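Apoptosis regulator Bcl-2 homolog (Fowlpox virus, PDB 5TZP) inhibits host apoptosis by sequestering and inactivating multiple proapoptotic Bcl-2 proteins, including BAK1 and BAX. Local coordinates at residues Asp65-Ile68 against Ser69-Ile72; Ile86-Gly89 against Arg90-Thr93; Ile92-Ile95 against Ala96-Tyr100; Ala121-Asp124 against Ala125-Lys129. One frame throughout, in Å; residues are numbered along the deposited sequence.

Contact 1 (Asp65-Ile68 against Ser69-Ile72); sequences DIII and SRNI. With EDO (1,2-ethanediol), chain D; EDO (1,2-ethanediol), chain I; EDO (1,2-ethanediol), chain C.
R70 folds its side chain back alongside I66, and a molecule of 1,2-ethanediol, probably from the crystallisation liquor, grips its charged end. I66 CG2 lies over one face of the guanidinium, 3.4 Å from R70 NH2. The diol is bound through both its hydroxyls: R70 NH1 reaches O1 at 2.8 Å, in the guanidinium plane, and NH2 reaches O2 at 2.7 Å. Also in that plane, a water accepts from R70 NH1 and donates to I67 O, tying the guanidinium to the backbone of the last turn of helix 43-68. The chain of R70 is extended from CG to NE, which carries the charge back past that turn.

S69 works closer to the backbone. Its OG, set between its own N and carbonyl carbon (chi1 78°), meets I66 O at 2.8 Å and lies only 17° from the carbonyl plane. S69 N reaches the same oxygen at 3.1 Å from well above that plane, so I66 O has two donors from different directions. At the end of an inverse gamma turn centred on N71, I72 comes back to the helix: CD1 packs 4.0 Å from I68 CA, and CG2 sits 3.5 Å from I67 O. D65 faces helix 88-105 instead, with OD1 hydrogen-bonded to Y100 OH.

The corner leading to helix 74-81 of this Bcl-2 fold is held by polar groups and by the packing of I72, with the carbonyls of I66 and I67 met by a serine hydroxyl and a water. Because the diol and a crystal neighbour also touch R70, its conformation in solution may differ.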
loop_
_atom_site.group_PDB
_atom_site.type_symbol
_atom_site.label_atom_id
_atom_site.label_comp_id
_atom_site.label_asym_id
_atom_site.label_seq_id
_atom_site.Cartn_x
_atom_site.Cartn_y
_atom_site.Cartn_z
ATOM N N ASP A 65 -0.905 3.297 -14.722
ATOM C CA ASP A 65 0.081 3.505 -15.741
ATOM C C ASP A 65 0.165 4.988 -16.147
ATOM O O ASP A 65 1.259 5.562 -16.352
ATOM C CB ASP A 65 -0.185 2.631 -16.998
ATOM C CG ASP A 65 0.193 1.180 -16.799
ATOM O OD1 ASP A 65 0.986 0.846 -15.858
ATOM O OD2 ASP A 65 -0.340 0.339 -17.584
ATOM N N ILE A 66 -0.999 5.622 -16.317
ATOM C CA ILE A 66 -0.956 7.052 -16.642
ATOM C C ILE A 66 -0.323 7.854 -15.492
ATOM O O ILE A 66 0.549 8.697 -15.732
ATOM C CB ILE A 66 -2.343 7.551 -16.996
ATOM C CG1 ILE A 66 -2.821 6.851 -18.283
ATOM C CG2 ILE A 66 -2.294 9.083 -17.162
ATOM C CD1 ILE A 66 -4.218 7.253 -18.701
ATOM N N ILE A 67 -0.714 7.541 -14.267
ATOM C CA ILE A 67 -0.181 8.264 -13.097
ATOM C C ILE A 67 1.338 8.151 -13.073
ATOM O O ILE A 67 2.073 9.131 -12.895
ATOM C CB ILE A 67 -0.840 7.709 -11.829
ATOM C CG1 ILE A 67 -2.282 8.185 -11.684
ATOM C CG2 ILE A 67 0.020 8.118 -10.594
ATOM C CD1 ILE A 67 -3.095 7.477 -10.712
ATOM N N ILE A 68 1.845 6.942 -13.272
ATOM C CA ILE A 68 3.293 6.744 -13.140
ATOM C C ILE A 68 4.098 7.317 -14.306
ATOM O O ILE A 68 5.375 7.407 -14.187
ATOM C CB ILE A 68 3.500 5.199 -13.004
ATOM C CG1 ILE A 68 2.891 4.746 -11.655
ATOM C CG2 ILE A 68 4.980 4.802 -13.026
ATOM C CD1 ILE A 68 2.795 3.273 -11.437
ATOM N N SER A 69 3.432 7.639 -15.424
ATOM C CA SER A 69 4.171 8.214 -16.549
ATOM C C SER A 69 4.616 9.666 -16.349
ATOM O O SER A 69 5.418 10.215 -17.137
ATOM C CB SER A 69 3.342 8.048 -17.797
ATOM O OG SER A 69 2.305 9.008 -17.837
ATOM N N ARG A 70 4.222 10.250 -15.265
ATOM C CA ARG A 70 4.534 11.657 -14.996
ATOM C C ARG A 70 5.672 11.794 -13.980
ATOM O O ARG A 70 6.231 10.837 -13.466
ATOM C CB ARG A 70 3.208 12.230 -14.468
ATOM C CG ARG A 70 1.996 12.007 -15.375
ATOM C CD ARG A 70 0.953 13.049 -15.129
ATOM N NE ARG A 70 -0.333 12.843 -15.838
ATOM C CZ ARG A 70 -1.444 12.321 -15.273
ATOM N NH1 ARG A 70 -1.452 11.853 -14.016
ATOM N NH2 ARG A 70 -2.578 12.295 -16.021
ATOM N N ASN A 71 6.055 13.035 -13.683
ATOM C CA ASN A 71 7.261 13.240 -12.854
ATOM C C ASN A 71 6.907 13.194 -11.356
ATOM O O ASN A 71 6.732 14.244 -10.716
ATOM C CB ASN A 71 7.920 14.569 -13.235
ATOM C CG ASN A 71 9.293 14.795 -12.589
ATOM O OD1 ASN A 71 10.015 13.845 -12.298
ATOM N ND2 ASN A 71 9.658 16.029 -12.418
ATOM N N ILE A 72 6.687 12.076 -10.907
ATOM C CA ILE A 72 5.938 11.864 -9.621
ATOM C C ILE A 72 6.911 11.604 -8.469
ATOM O O ILE A 72 8.033 11.097 -8.633
ATOM C CB ILE A 72 4.871 10.724 -9.632
ATOM C CG1 ILE A 72 5.490 9.345 -9.968
ATOM C CG2 ILE A 72 3.688 11.127 -10.576
ATOM C CD1 ILE A 72 4.728 8.277 -9.709
HETATM C C1 EDO D . -4.555 9.511 -13.991
HETATM O O1 EDO D . -4.009 10.764 -13.408
HETATM C C2 EDO D . -5.352 9.652 -15.278
HETATM O O2 EDO D . -4.908 10.855 -16.058
HETATM C C1 EDO I . 5.921 15.313 -16.583
HETATM O O1 EDO I . 5.581 14.068 -17.151
HETATM C C2 EDO I . 4.732 15.732 -15.840
HETATM O O2 EDO I . 4.778 15.489 -14.409
HETATM C C1 EDO C . 10.126 9.007 -5.737
HETATM O O1 EDO C . 8.949 8.576 -6.393
HETATM C C2 EDO C . 11.099 9.697 -6.616
HETATM O O2 EDO C . 10.425 10.980 -6.846
HETATM O O HOH W 1 0.706 11.347 -12.139
HETATM O O HOH W 2 7.894 8.826 -14.815
#

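Contact 2 (Ile86-Gly89 against Arg90-Thr93); sequences INWG and RIIT
N87 OD1 accepts from R90 N at 2.8 Å: N87 is the N-cap of helix 88-105, inside the BH1 motif and the Asn-Trp-Gly-Arg sequence familiar from Bcl-2 proteins. The bond is close to straight at the hydrogen (162°), and the donor approaches nearly along the C=O axis. With CG placed between the backbone N and the carbonyl carbon (chi1 61°), N87 bends its amide over the first turn.

The tight side is apolar. I91 CD1 sits over one face of the W88 indole, 3.8 Å from CE3 and displaced toward the rim of the ring, while I86 CD1 touches I91 CD1 at 3.7 Å. W133 meets the W88 ring and also touches I86 and I91, and W88 NE1 is bonded to Q137, so helix 115-136 and the segment after it cover this face.

The other side is looser and polar. R90 runs extended past N87, its guanidinium plane almost perpendicular to the amide, with N87 ND2 3.9 Å from R90 NE. Here the partners lie beyond the turn: N87 ND2 makes a hydrogen bond and R90 NE a salt bridge, each to an acidic side chain of the bound Bik BH3 peptide, as expected of the BH1 arginine, and NH1 binds V81 O. At the far, buried end, T93 N and T93 OG1 reach G89 O from opposite faces of its carbonyl plane, at 2.9 and 2.8 Å.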
loop_
_atom_site.group_PDB
_atom_site.type_symbol
_atom_site.label_atom_id
_atom_site.label_comp_id
_atom_site.label_asym_id
_atom_site.label_seq_id
_atom_site.Cartn_x
_atom_site.Cartn_y
_atom_site.Cartn_z
ATOM N N ILE A 86 -7.832 8.052 7.433
ATOM C CA ILE A 86 -7.376 6.732 7.051
ATOM C C ILE A 86 -8.573 5.772 7.066
ATOM O O ILE A 86 -9.547 5.957 7.838
ATOM C CB ILE A 86 -6.254 6.239 7.986
ATOM C CG1 ILE A 86 -5.507 5.020 7.467
ATOM C CG2 ILE A 86 -6.821 5.902 9.425
ATOM C CD1 ILE A 86 -4.203 4.783 8.193
ATOM N N ASN A 87 -8.524 4.742 6.218
ATOM C CA ASN A 87 -9.408 3.588 6.272
ATOM C C ASN A 87 -8.709 2.452 5.558
ATOM O O ASN A 87 -7.664 2.663 4.932
ATOM C CB ASN A 87 -10.827 3.868 5.731
ATOM C CG ASN A 87 -10.862 4.278 4.307
ATOM O OD1 ASN A 87 -10.176 3.631 3.479
ATOM N ND2 ASN A 87 -11.710 5.231 3.949
ATOM N N TRP A 88 -9.229 1.245 5.655
ATOM C CA TRP A 88 -8.542 0.106 5.097
ATOM C C TRP A 88 -8.528 0.136 3.585
ATOM O O TRP A 88 -7.526 -0.293 2.971
ATOM C CB TRP A 88 -9.122 -1.227 5.603
ATOM C CG TRP A 88 -8.657 -1.505 6.968
ATOM C CD1 TRP A 88 -9.447 -1.491 8.134
ATOM C CD2 TRP A 88 -7.337 -1.869 7.388
ATOM N NE1 TRP A 88 -8.647 -1.780 9.185
ATOM C CE2 TRP A 88 -7.349 -2.014 8.800
ATOM C CE3 TRP A 88 -6.133 -2.048 6.710
ATOM C CZ2 TRP A 88 -6.223 -2.358 9.498
ATOM C CZ3 TRP A 88 -5.012 -2.375 7.445
ATOM C CH2 TRP A 88 -5.077 -2.535 8.808
ATOM N N GLY A 89 -9.552 0.640 2.906
ATOM C CA GLY A 89 -9.478 0.749 1.454
ATOM C C GLY A 89 -8.354 1.649 0.991
ATOM O O GLY A 89 -7.729 1.377 -0.030
ATOM N N ARG A 90 -8.147 2.746 1.699
ATOM C CA ARG A 90 -7.061 3.673 1.415
ATOM C C ARG A 90 -5.708 2.987 1.595
ATOM O O ARG A 90 -4.778 3.166 0.789
ATOM C CB ARG A 90 -7.158 4.951 2.221
ATOM C CG ARG A 90 -8.336 5.845 1.700
ATOM C CD ARG A 90 -8.478 7.057 2.515
ATOM N NE ARG A 90 -9.606 7.880 2.055
ATOM C CZ ARG A 90 -9.552 9.205 2.015
ATOM N NH1 ARG A 90 -8.450 9.900 2.268
ATOM N NH2 ARG A 90 -10.620 9.805 1.476
ATOM N N ILE A 91 -5.551 2.275 2.713
ATOM C CA ILE A 91 -4.303 1.535 2.999
ATOM C C ILE A 91 -4.050 0.533 1.902
ATOM O O ILE A 91 -2.931 0.438 1.381
ATOM C CB ILE A 91 -4.371 0.887 4.403
ATOM C CG1 ILE A 91 -4.320 1.969 5.459
ATOM C CG2 ILE A 91 -3.212 -0.102 4.584
ATOM C CD1 ILE A 91 -4.657 1.403 6.887
ATOM N N ILE A 92 -5.047 -0.251 1.548
ATOM C CA ILE A 92 -4.903 -1.268 0.507
ATOM C C ILE A 92 -4.534 -0.601 -0.800
ATOM O O ILE A 92 -3.637 -1.078 -1.524
ATOM C CB ILE A 92 -6.205 -2.064 0.333
ATOM C CG1 ILE A 92 -6.353 -2.982 1.574
ATOM C CG2 ILE A 92 -6.243 -2.824 -0.977
ATOM C CD1 ILE A 92 -7.828 -3.448 1.801
ATOM N N THR A 93 -5.179 0.505 -1.141
ATOM C CA THR A 93 -4.907 1.151 -2.412
ATOM C C THR A 93 -3.488 1.717 -2.449
ATOM O O THR A 93 -2.791 1.594 -3.461
ATOM C CB THR A 93 -5.929 2.246 -2.708
ATOM O OG1 THR A 93 -7.224 1.630 -2.810
ATOM C CG2 THR A 93 -5.671 2.938 -3.980
#

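Contact 3 (Ile92-Ile95 against Ala96-Tyr100); sequences ITII and AFCAY
Helix 88-105, which carries much of the BH1 motif, runs through the middle of the Bcl-2 fold, and the turns joining I92-I95 to A96-Y100 lie about 5 Å, centre to centre, from the middle of the chain. Regular alpha-helical bonds link A96 N to I92 O, F97 N to T93 O, C98 N to I94 O and A99 N to I95 O; the first and last are each 2.8 Å. Little direct side-chain contact accompanies them. Neighbouring side chains splay outward from the axis to several different parts of the protein.

A96 meets V56 of helix 43-68, and A99 meets Y26 of helix 14-32. F97 points its ring away from I92-I95, with CG anti to the backbone N (chi1 175°). There it meets F64 edge-to-face and packs on an apolar side chain of the bound BH3 peptide, while T93 lies against the peptide backbone. This side of the helix therefore forms part of the floor of the BH3-binding groove. I94 and C98 belong to another face, which V78 of helix 74-81 and I122 of helix 115-136 cover.

I95 leads away from the following turn toward I23, Y26 and W140. The side chains of the two segments do approach each other at C98, whose thiol lies beside its own backbone N (chi1 -75°), which tilts SG back toward the preceding turn. Its SG stands 3.3 Å from I94 O and 4.4 Å from I94 CG2.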
loop_
_atom_site.group_PDB
_atom_site.type_symbol
_atom_site.label_atom_id
_atom_site.label_comp_id
_atom_site.label_asym_id
_atom_site.label_seq_id
_atom_site.Cartn_x
_atom_site.Cartn_y
_atom_site.Cartn_z
ATOM N N ILE A 92 -5.047 -0.251 1.548
ATOM C CA ILE A 92 -4.903 -1.268 0.507
ATOM C C ILE A 92 -4.534 -0.601 -0.800
ATOM O O ILE A 92 -3.637 -1.078 -1.524
ATOM C CB ILE A 92 -6.205 -2.064 0.333
ATOM C CG1 ILE A 92 -6.353 -2.982 1.574
ATOM C CG2 ILE A 92 -6.243 -2.824 -0.977
ATOM C CD1 ILE A 92 -7.828 -3.448 1.801
ATOM N N THR A 93 -5.179 0.505 -1.141
ATOM C CA THR A 93 -4.907 1.151 -2.412
ATOM C C THR A 93 -3.488 1.717 -2.449
ATOM O O THR A 93 -2.791 1.594 -3.461
ATOM C CB THR A 93 -5.929 2.246 -2.708
ATOM O OG1 THR A 93 -7.224 1.630 -2.810
ATOM C CG2 THR A 93 -5.671 2.938 -3.980
ATOM N N ILE A 94 -3.021 2.325 -1.364
ATOM C CA ILE A 94 -1.643 2.809 -1.241
ATOM C C ILE A 94 -0.668 1.674 -1.447
ATOM O O ILE A 94 0.297 1.818 -2.222
ATOM C CB ILE A 94 -1.419 3.495 0.167
ATOM C CG1 ILE A 94 -2.065 4.861 0.208
ATOM C CG2 ILE A 94 0.078 3.506 0.524
ATOM C CD1 ILE A 94 -2.241 5.316 1.651
ATOM N N ILE A 95 -0.863 0.539 -0.771
ATOM C CA ILE A 95 0.062 -0.567 -0.878
ATOM C C ILE A 95 0.026 -1.142 -2.269
ATOM O O ILE A 95 1.071 -1.449 -2.863
ATOM C CB ILE A 95 -0.206 -1.623 0.217
ATOM C CG1 ILE A 95 0.044 -1.016 1.606
ATOM C CG2 ILE A 95 0.597 -2.868 0.000
ATOM C CD1 ILE A 95 -0.502 -1.895 2.761
ATOM N N ALA A 96 -1.160 -1.311 -2.825
ATOM C CA ALA A 96 -1.301 -1.854 -4.189
ATOM C C ALA A 96 -0.602 -0.952 -5.218
ATOM O O ALA A 96 0.176 -1.442 -6.054
ATOM C CB ALA A 96 -2.763 -2.028 -4.527
ATOM N N PHE A 97 -0.897 0.325 -5.186
ATOM C CA PHE A 97 -0.252 1.293 -6.076
ATOM C C PHE A 97 1.262 1.227 -5.917
ATOM O O PHE A 97 1.987 1.218 -6.905
ATOM C CB PHE A 97 -0.776 2.679 -5.800
ATOM C CG PHE A 97 -0.037 3.690 -6.625
ATOM C CD1 PHE A 97 -0.416 3.932 -7.948
ATOM C CD2 PHE A 97 1.010 4.402 -6.116
ATOM C CE1 PHE A 97 0.318 4.837 -8.736
ATOM C CE2 PHE A 97 1.728 5.328 -6.903
ATOM C CZ PHE A 97 1.400 5.520 -8.205
ATOM N N CYS A 98 1.738 1.267 -4.690
ATOM C CA CYS A 98 3.167 1.322 -4.442
ATOM C C CYS A 98 3.848 0.026 -4.839
ATOM O O CYS A 98 5.009 0.087 -5.325
ATOM C CB CYS A 98 3.471 1.666 -2.990
ATOM S SG CYS A 98 3.197 3.410 -2.586
ATOM N N ALA A 99 3.228 -1.145 -4.641
ATOM C CA ALA A 99 3.782 -2.390 -5.166
ATOM C C ALA A 99 3.888 -2.331 -6.683
ATOM O O ALA A 99 4.930 -2.670 -7.272
ATOM C CB ALA A 99 2.957 -3.584 -4.712
ATOM N N TYR A 100 2.798 -1.936 -7.342
ATOM C CA TYR A 100 2.771 -1.835 -8.788
ATOM C C TYR A 100 3.879 -0.902 -9.282
ATOM O O TYR A 100 4.632 -1.222 -10.230
ATOM C CB TYR A 100 1.380 -1.324 -9.184
ATOM C CG TYR A 100 1.097 -1.318 -10.653
ATOM C CD1 TYR A 100 0.724 -2.484 -11.334
ATOM C CD2 TYR A 100 1.319 -0.199 -11.446
ATOM C CE1 TYR A 100 0.534 -2.525 -12.668
ATOM C CE2 TYR A 100 1.113 -0.215 -12.825
ATOM C CZ TYR A 100 0.711 -1.392 -13.413
ATOM O OH TYR A 100 0.536 -1.429 -14.781
#

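Contact 4 (Ala121-Asp124 against Ala125-Lys129); sequences AITD and AILSK
A125 N, I126 N, L127 N and S128 N bond to the carbonyl oxygens of A121, I122, T123 and D124 in turn, at 2.8 to 3.0 Å, an unbroken alpha-helical run within helix 115-136. Two pairs of side chains lie alongside one another on the buried side. I122 CG2 touches I126 CD1 at 4.0 Å, and T123 CG2 meets L127 CD1 at 3.9 Å. T123 owes this contact to its torsion: the methyl is anti to the backbone N, while OG1 (chi1 -61°) turns back to S119 O. The methyl is thus left to pack and the hydroxyl is satisfied within the helix.

A121 to A125 belong to the BH2 motif. I122 reaches I94 and C98 of helix 88-105 as well as I23 of helix 14-32, while A125 lies on V78, so this surface joins three other helices.

D124 and S128 form the exposed side. S128 OG bonds to D124 O at 2.9 Å, and S128 N reaches the same oxygen from the opposite face of its carbonyl plane. A single carbonyl thus takes two donors from one residue, which fixes the serine hydroxyl against the backbone on the solvent side.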
loop_
_atom_site.group_PDB
_atom_site.type_symbol
_atom_site.label_atom_id
_atom_site.label_comp_id
_atom_site.label_asym_id
_atom_site.label_seq_id
_atom_site.Cartn_x
_atom_site.Cartn_y
_atom_site.Cartn_z
ATOM N N ALA A 121 8.212 4.481 3.804
ATOM C CA ALA A 121 7.375 5.683 3.582
ATOM C C ALA A 121 5.907 5.391 3.905
ATOM O O ALA A 121 5.210 6.192 4.513
ATOM C CB ALA A 121 7.536 6.177 2.158
ATOM N N ILE A 122 5.405 4.226 3.480
ATOM C CA ILE A 122 4.015 3.887 3.761
ATOM C C ILE A 122 3.840 3.746 5.275
ATOM O O ILE A 122 2.871 4.263 5.867
ATOM C CB ILE A 122 3.582 2.611 3.044
ATOM C CG1 ILE A 122 3.617 2.810 1.527
ATOM C CG2 ILE A 122 2.157 2.218 3.523
ATOM C CD1 ILE A 122 3.541 1.520 0.753
ATOM N N THR A 123 4.770 3.017 5.922
ATOM C CA THR A 123 4.673 2.810 7.367
ATOM C C THR A 123 4.643 4.152 8.100
ATOM O O THR A 123 3.838 4.381 8.992
ATOM C CB THR A 123 5.864 1.959 7.823
ATOM O OG1 THR A 123 5.793 0.686 7.149
ATOM C CG2 THR A 123 5.835 1.729 9.289
ATOM N N ASP A 124 5.549 5.050 7.740
ATOM C CA ASP A 124 5.657 6.357 8.393
ATOM C C ASP A 124 4.400 7.170 8.173
ATOM O O ASP A 124 3.921 7.862 9.085
ATOM C CB ASP A 124 6.837 7.139 7.846
ATOM C CG ASP A 124 8.174 6.616 8.310
ATOM O OD1 ASP A 124 8.255 5.870 9.248
ATOM O OD2 ASP A 124 9.172 7.003 7.639
ATOM N N ALA A 125 3.828 7.104 6.968
ATOM C CA ALA A 125 2.603 7.861 6.682
ATOM C C ALA A 125 1.425 7.346 7.500
ATOM O O ALA A 125 0.577 8.143 7.945
ATOM C CB ALA A 125 2.271 7.796 5.189
ATOM N N ILE A 126 1.320 6.038 7.705
ATOM C CA ILE A 126 0.301 5.468 8.575
ATOM C C ILE A 126 0.530 5.864 10.011
ATOM O O ILE A 126 -0.379 6.406 10.702
ATOM C CB ILE A 126 0.242 3.959 8.432
ATOM C CG1 ILE A 126 -0.231 3.641 7.011
ATOM C CG2 ILE A 126 -0.744 3.370 9.455
ATOM C CD1 ILE A 126 -0.233 2.153 6.679
ATOM N N LEU A 127 1.739 5.642 10.507
ATOM C CA LEU A 127 1.960 5.724 11.971
ATOM C C LEU A 127 2.214 7.137 12.470
ATOM O O LEU A 127 1.978 7.412 13.643
ATOM C CB LEU A 127 3.005 4.725 12.432
ATOM C CG LEU A 127 2.714 3.271 12.145
ATOM C CD1 LEU A 127 3.907 2.453 12.560
ATOM C CD2 LEU A 127 1.446 2.777 12.819
ATOM N N SER A 128 2.592 8.056 11.579
ATOM C CA SER A 128 2.806 9.413 12.035
ATOM C C SER A 128 1.526 10.069 12.517
ATOM O O SER A 128 1.574 10.909 13.446
ATOM C CB SER A 128 3.515 10.265 10.994
ATOM O OG SER A 128 2.677 10.383 9.883
ATOM N N LYS A 129 0.401 9.715 11.932
ATOM C CA LYS A 129 -0.866 10.320 12.330
ATOM C C LYS A 129 -1.907 9.325 12.833
ATOM O O LYS A 129 -2.875 9.746 13.502
ATOM C CB LYS A 129 -1.461 11.022 11.097
ATOM C CG LYS A 129 -0.675 12.313 10.747
ATOM C CD LYS A 129 -1.308 13.122 9.605
ATOM C CE LYS A 129 -0.651 14.553 9.532
ATOM N NZ LYS A 129 -1.055 15.302 8.285
#

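All four contacts are local: each joins adjacent turns or a helix end, none closes a long loop, and they follow one another along the chain without nesting. Contact 1 leads from helix 43-68 into the loop before helix 74-81. Contacts 2 and 3 overlap at I92 and T93 and together run from the N-cap into helix 88-105; contact 4 belongs to helix 115-136, next in the chain. Contact 3 is the hub. It meets contact 1 through I67 with F97 and I68 with Y100, and helix 115-136 packs there through contact 4. Contact 4 also reaches contact 2, I126 touching I86 and I91, whereas contacts 1 and 4 remain about 12 Å apart at their nearest atoms.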